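Local structure of enterotoxin type A (Staphylococcus aureus, 1SXT) at residues Glu39-His44 and Ile52-Phe57; Gly93-Gly98 and Tyr205-Leu210. The protein acts as a superantigen that binds MHC class II, with the help of zinc, and T-cell receptors, activating T cells and causing staphylococcal food poisoning. One frame throughout, in Å; residues are numbered along the deposited sequence.

Interaction 1. Residues Glu39-His44 and Ile52-Phe57; sequences ENKESH and ILFKGF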
loop_
_atom_site.group_PDB
_atom_site.type_symbol
_atom_site.label_atom_id
_atom_site.label_comp_id
_atom_site.label_asym_id
_atom_site.label_seq_id
_atom_site.Cartn_x
_atom_site.Cartn_y
_atom_site.Cartn_z
ATOM N N GLU A 39 -12.523 8.013 6.719
ATOM C CA GLU A 39 -12.848 7.501 8.033
ATOM C C GLU A 39 -14.314 7.182 8.344
ATOM O O GLU A 39 -15.243 7.657 7.687
ATOM C CB GLU A 39 -12.321 8.470 9.082
ATOM C CG GLU A 39 -11.070 9.217 8.673
ATOM C CD GLU A 39 -9.841 8.341 8.584
ATOM O OE1 GLU A 39 -9.157 8.185 9.620
ATOM O OE2 GLU A 39 -9.539 7.836 7.474
ATOM N N ASN A 40 -14.484 6.340 9.351
ATOM C CA ASN A 40 -15.782 5.958 9.845
ATOM C C ASN A 40 -16.759 5.550 8.757
ATOM O O ASN A 40 -17.932 5.915 8.776
ATOM C CB ASN A 40 -16.339 7.108 10.694
ATOM C CG ASN A 40 -17.260 6.635 11.795
ATOM O OD1 ASN A 40 -17.053 5.573 12.398
ATOM N ND2 ASN A 40 -18.272 7.440 12.090
ATOM N N LYS A 41 -16.265 4.785 7.801
ATOM C CA LYS A 41 -17.105 4.290 6.725
ATOM C C LYS A 41 -17.786 3.001 7.221
ATOM O O LYS A 41 -17.321 2.374 8.175
ATOM C CB LYS A 41 -16.236 3.992 5.505
ATOM C CG LYS A 41 -16.495 4.869 4.301
ATOM C CD LYS A 41 -17.946 4.764 3.828
ATOM C CE LYS A 41 -18.097 5.184 2.353
ATOM N NZ LYS A 41 -17.587 6.562 2.038
ATOM N N GLU A 42 -18.886 2.609 6.586
ATOM C CA GLU A 42 -19.591 1.383 6.964
ATOM C C GLU A 42 -20.192 0.748 5.719
ATOM O O GLU A 42 -20.787 1.442 4.893
ATOM C CB GLU A 42 -20.715 1.688 7.960
ATOM C CG GLU A 42 -21.231 0.470 8.751
ATOM C CD GLU A 42 -22.416 -0.265 8.105
ATOM O OE1 GLU A 42 -23.038 0.276 7.158
ATOM O OE2 GLU A 42 -22.733 -1.384 8.574
ATOM N N SER A 43 -20.023 -0.560 5.563
ATOM C CA SER A 43 -20.587 -1.249 4.409
ATOM C C SER A 43 -21.124 -2.606 4.802
ATOM O O SER A 43 -20.523 -3.308 5.622
ATOM C CB SER A 43 -19.543 -1.434 3.325
ATOM O OG SER A 43 -20.090 -2.185 2.262
ATOM N N HIS A 44 -22.301 -2.928 4.282
ATOM C CA HIS A 44 -22.935 -4.217 4.536
ATOM C C HIS A 44 -22.750 -5.056 3.290
ATOM O O HIS A 44 -22.720 -6.271 3.347
ATOM C CB HIS A 44 -24.437 -4.054 4.772
ATOM C CG HIS A 44 -24.779 -3.477 6.104
ATOM N ND1 HIS A 44 -24.696 -4.207 7.272
ATOM C CD2 HIS A 44 -25.192 -2.237 6.463
ATOM C CE1 HIS A 44 -25.041 -3.442 8.295
ATOM N NE2 HIS A 44 -25.346 -2.241 7.832
ATOM N N ILE A 52 -15.874 -6.688 -0.296
ATOM C CA ILE A 52 -16.925 -5.835 0.219
ATOM C C ILE A 52 -17.113 -4.786 -0.859
ATOM O O ILE A 52 -16.169 -4.465 -1.562
ATOM C CB ILE A 52 -16.502 -5.146 1.542
ATOM C CG1 ILE A 52 -16.456 -6.171 2.659
ATOM C CG2 ILE A 52 -17.476 -4.045 1.922
ATOM C CD1 ILE A 52 -16.239 -5.583 3.992
ATOM N N LEU A 53 -18.327 -4.289 -1.023
ATOM C CA LEU A 53 -18.577 -3.260 -2.007
ATOM C C LEU A 53 -19.088 -2.056 -1.244
ATOM O O LEU A 53 -20.001 -2.159 -0.429
ATOM C CB LEU A 53 -19.598 -3.742 -3.034
ATOM C CG LEU A 53 -20.047 -2.802 -4.155
ATOM C CD1 LEU A 53 -20.169 -3.545 -5.486
ATOM C CD2 LEU A 53 -21.364 -2.198 -3.772
ATOM N N PHE A 54 -18.425 -0.930 -1.441
ATOM C CA PHE A 54 -18.788 0.313 -0.783
ATOM C C PHE A 54 -19.476 1.180 -1.813
ATOM O O PHE A 54 -18.819 1.759 -2.672
ATOM C CB PHE A 54 -17.534 1.036 -0.271
ATOM C CG PHE A 54 -16.921 0.415 0.958
ATOM C CD1 PHE A 54 -16.062 -0.661 0.860
ATOM C CD2 PHE A 54 -17.191 0.926 2.211
ATOM C CE1 PHE A 54 -15.486 -1.212 1.987
ATOM C CE2 PHE A 54 -16.620 0.381 3.338
ATOM C CZ PHE A 54 -15.766 -0.687 3.230
ATOM N N LYS A 55 -20.802 1.191 -1.788
ATOM C CA LYS A 55 -21.564 2.022 -2.714
ATOM C C LYS A 55 -21.203 3.467 -2.423
ATOM O O LYS A 55 -21.009 3.824 -1.261
ATOM C CB LYS A 55 -23.072 1.863 -2.496
ATOM C CG LYS A 55 -23.684 0.607 -3.083
ATOM C CD LYS A 55 -25.212 0.631 -2.959
ATOM C CE LYS A 55 -25.865 -0.488 -3.793
ATOM N NZ LYS A 55 -27.358 -0.369 -3.908
ATOM N N GLY A 56 -21.086 4.277 -3.472
ATOM C CA GLY A 56 -20.766 5.679 -3.310
ATOM C C GLY A 56 -19.650 5.981 -2.341
ATOM O O GLY A 56 -19.816 6.760 -1.411
ATOM N N PHE A 57 -18.520 5.323 -2.524
ATOM C CA PHE A 57 -17.369 5.574 -1.671
ATOM C C PHE A 57 -16.906 7.017 -1.927
ATOM O O PHE A 57 -16.610 7.755 -0.987
ATOM C CB PHE A 57 -16.236 4.599 -2.022
ATOM C CG PHE A 57 -14.977 4.790 -1.213
ATOM C CD1 PHE A 57 -14.939 4.452 0.135
ATOM C CD2 PHE A 57 -13.815 5.244 -1.815
ATOM C CE1 PHE A 57 -13.771 4.557 0.859
ATOM C CE2 PHE A 57 -12.636 5.351 -1.095
ATOM C CZ PHE A 57 -12.616 5.006 0.238
#
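Ser43 and Phe54 bring the backbones of 39-44 and 52-57 closest, 5.7 Å between their CA atoms, whereas Lys41 and Phe57 stand 8.5 Å apart by the same measure; side chains, not paired backbone groups, bridge the two segments. Ser43 and Lys41 carry the contact. Ser43 CB sits over one face of the Phe54 ring, displaced toward the rim, in a CH-pi contact 3.7 Å from the centroid and 22° off the normal. With OG anti to the backbone N (chi1 176°), the hydroxyl passes beside CG2 of Ile52 and donates to the backbone: Ser43 OG to Leu53 O is 2.7 Å, the donor standing above the carbonyl plane. Lys41, bent at chi2 and chi4, crosses the Phe57 side chain at a slant; its NZ makes a weak 3.4 Å hydrogen bond to Phe57 O. A G1 bulge, with Asn40 and Lys41 both facing Val85, breaks strand 35-42 here. The two strands lie at or near opposite margins of the OB-fold sheet, so the contact is consistent with the curling of a barrel. Pairing its hydroxyl with a main-chain carbonyl lets the buried Ser43 turn an apolar CB to the aromatic ring without stranding its oxygen.

Interaction 2. Residues Gly93-Gly98 and Tyr205-Leu210; sequences GYQCAG and YSNTLL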
loop_
_atom_site.group_PDB
_atom_site.type_symbol
_atom_site.label_atom_id
_atom_site.label_comp_id
_atom_site.label_asym_id
_atom_site.label_seq_id
_atom_site.Cartn_x
_atom_site.Cartn_y
_atom_site.Cartn_z
ATOM N N GLY A 93 -8.735 1.616 -11.583
ATOM C CA GLY A 93 -9.905 1.465 -12.420
ATOM C C GLY A 93 -9.638 0.425 -13.487
ATOM O O GLY A 93 -10.558 -0.227 -13.951
ATOM N N TYR A 94 -8.373 0.233 -13.841
ATOM C CA TYR A 94 -8.018 -0.727 -14.865
ATOM C C TYR A 94 -8.176 -2.167 -14.454
ATOM O O TYR A 94 -7.501 -2.653 -13.536
ATOM C CB TYR A 94 -6.593 -0.522 -15.340
ATOM C CG TYR A 94 -6.308 -1.178 -16.678
ATOM C CD1 TYR A 94 -7.033 -0.819 -17.817
ATOM C CD2 TYR A 94 -5.280 -2.110 -16.821
ATOM C CE1 TYR A 94 -6.737 -1.362 -19.055
ATOM C CE2 TYR A 94 -4.978 -2.653 -18.057
ATOM C CZ TYR A 94 -5.709 -2.271 -19.171
ATOM O OH TYR A 94 -5.395 -2.784 -20.407
ATOM N N GLN A 95 -8.985 -2.865 -15.251
ATOM C CA GLN A 95 -9.293 -4.275 -15.060
ATOM C C GLN A 95 -9.956 -4.502 -13.726
ATOM O O GLN A 95 -9.889 -5.591 -13.159
ATOM C CB GLN A 95 -8.042 -5.134 -15.199
ATOM C CG GLN A 95 -7.600 -5.289 -16.630
ATOM C CD GLN A 95 -6.184 -5.779 -16.735
ATOM O OE1 GLN A 95 -5.395 -5.649 -15.794
ATOM N NE2 GLN A 95 -5.832 -6.316 -17.892
ATOM N N CYS A 96 -10.591 -3.452 -13.223
ATOM C CA CYS A 96 -11.291 -3.538 -11.967
ATOM C C CYS A 96 -12.502 -4.383 -12.254
ATOM O O CYS A 96 -13.564 -3.852 -12.616
ATOM C CB CYS A 96 -11.734 -2.172 -11.502
ATOM S SG CYS A 96 -12.952 -2.313 -10.250
ATOM N N ALA A 97 -12.302 -5.702 -12.143
ATOM C CA ALA A 97 -13.324 -6.723 -12.382
ATOM C C ALA A 97 -14.468 -6.647 -11.379
ATOM O O ALA A 97 -14.429 -7.315 -10.351
ATOM C CB ALA A 97 -12.679 -8.102 -12.344
ATOM N N GLY A 98 -15.485 -5.840 -11.685
ATOM C CA GLY A 98 -16.606 -5.701 -10.770
ATOM C C GLY A 98 -17.868 -4.944 -11.196
ATOM O O GLY A 98 -17.866 -4.113 -12.123
ATOM N N TYR A 205 0.206 -4.481 -14.367
ATOM C CA TYR A 205 -0.913 -3.587 -14.138
ATOM C C TYR A 205 -1.408 -3.682 -12.698
ATOM O O TYR A 205 -1.161 -4.667 -12.022
ATOM C CB TYR A 205 -2.023 -3.857 -15.168
ATOM C CG TYR A 205 -1.576 -3.609 -16.612
ATOM C CD1 TYR A 205 -0.962 -2.409 -16.973
ATOM C CD2 TYR A 205 -1.713 -4.588 -17.587
ATOM C CE1 TYR A 205 -0.491 -2.196 -18.254
ATOM C CE2 TYR A 205 -1.249 -4.384 -18.868
ATOM C CZ TYR A 205 -0.633 -3.190 -19.196
ATOM O OH TYR A 205 -0.125 -2.998 -20.458
ATOM N N SER A 206 -2.058 -2.629 -12.221
ATOM C CA SER A 206 -2.560 -2.564 -10.852
ATOM C C SER A 206 -3.352 -3.770 -10.335
ATOM O O SER A 206 -3.333 -4.065 -9.147
ATOM C CB SER A 206 -3.375 -1.287 -10.673
ATOM O OG SER A 206 -2.586 -0.146 -10.959
ATOM N N ASN A 207 -4.035 -4.466 -11.229
ATOM C CA ASN A 207 -4.833 -5.643 -10.877
ATOM C C ASN A 207 -4.007 -6.746 -10.210
ATOM O O ASN A 207 -4.508 -7.479 -9.372
ATOM C CB ASN A 207 -5.533 -6.167 -12.145
ATOM C CG ASN A 207 -6.228 -7.490 -11.935
ATOM O OD1 ASN A 207 -5.722 -8.521 -12.361
ATOM N ND2 ASN A 207 -7.400 -7.474 -11.299
ATOM N N THR A 208 -2.734 -6.842 -10.570
ATOM C CA THR A 208 -1.848 -7.850 -10.001
ATOM C C THR A 208 -0.757 -7.254 -9.132
ATOM O O THR A 208 -0.276 -7.898 -8.202
ATOM C CB THR A 208 -1.194 -8.727 -11.090
ATOM O OG1 THR A 208 -0.534 -7.901 -12.061
ATOM C CG2 THR A 208 -2.237 -9.584 -11.759
ATOM N N LEU A 209 -0.344 -6.035 -9.454
ATOM C CA LEU A 209 0.695 -5.361 -8.683
ATOM C C LEU A 209 0.196 -5.017 -7.277
ATOM O O LEU A 209 0.907 -5.199 -6.293
ATOM C CB LEU A 209 1.158 -4.088 -9.406
ATOM C CG LEU A 209 1.816 -4.226 -10.781
ATOM C CD1 LEU A 209 1.877 -2.886 -11.460
ATOM C CD2 LEU A 209 3.194 -4.797 -10.656
ATOM N N LEU A 210 -1.042 -4.545 -7.192
ATOM C CA LEU A 210 -1.646 -4.162 -5.926
ATOM C C LEU A 210 -2.183 -5.349 -5.132
ATOM O O LEU A 210 -2.678 -5.188 -4.023
ATOM C CB LEU A 210 -2.786 -3.186 -6.184
ATOM C CG LEU A 210 -2.431 -1.796 -6.678
ATOM C CD1 LEU A 210 -3.701 -1.003 -6.762
ATOM C CD2 LEU A 210 -1.444 -1.125 -5.730
#
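The carbonyl oxygen of Tyr205 is held by two amides of the short helix 206-209: Tyr205 O receives Leu209 N at 3.0 Å and Thr208 N at 3.1 Å. Tyr205 is the N-cap residue, right before the helix, and its side chain extends from the helix start toward 93-98. There it meets Tyr94 in a T-shaped pair, the edge of Tyr94 directed at the face of Tyr205, with centroids 5.2 Å apart and planes at 76°. The touching atom is CE2 of Tyr94, 3.8 Å from Tyr205 CG and set off toward the rim of that face. CG of Tyr94 lies anti to the backbone N (chi1 -162°), which carries the ring across to the helix.

Gly93 to Cys96 form a type II turn that places Tyr94 and Gln95 at its two central corners, both facing helix 206-209. The turn ends at Cys96, where the disulfide loop characteristic of staphylococcal enterotoxins begins, closed by the bond between Cys96 and Cys106; the contact packs this part of the OB-fold domain against the beta-grasp domain.

Gln95, extended beyond CG, brings OE1 to the CB atoms of Tyr205 and Asn207, 3.7 Å from the latter, while CG packs against one face of the Tyr94 ring. The Gln95 and Asn207 side chains cross at about a right angle, touching through Asn207 CB rather than amide to amide. Behind the contact, Tyr92 packs on Asn207, and the hydroxyl of Tyr108 is hydrogen-bonded to Asn207 O.

How the interactions relate
Both segments of interaction 1 precede those of interaction 2 in the chain; the centres are about 19 Å apart and the nearest atoms about 6 Å, so the two contacts are separate. Both draw on the OB-fold domain: interaction 1 lies wholly within it, while interaction 2 joins its 93-98 loop, between strands 84-88 and 104-113, to helix 206-209 of the beta-grasp domain. Strand 84-88, which pairs with strand 35-42 of interaction 1, leads into that loop. One contact therefore packs parts of a single domain together, whereas the other, at the surface, spans the two domains of the superantigen fold. Both lie away from the zinc site.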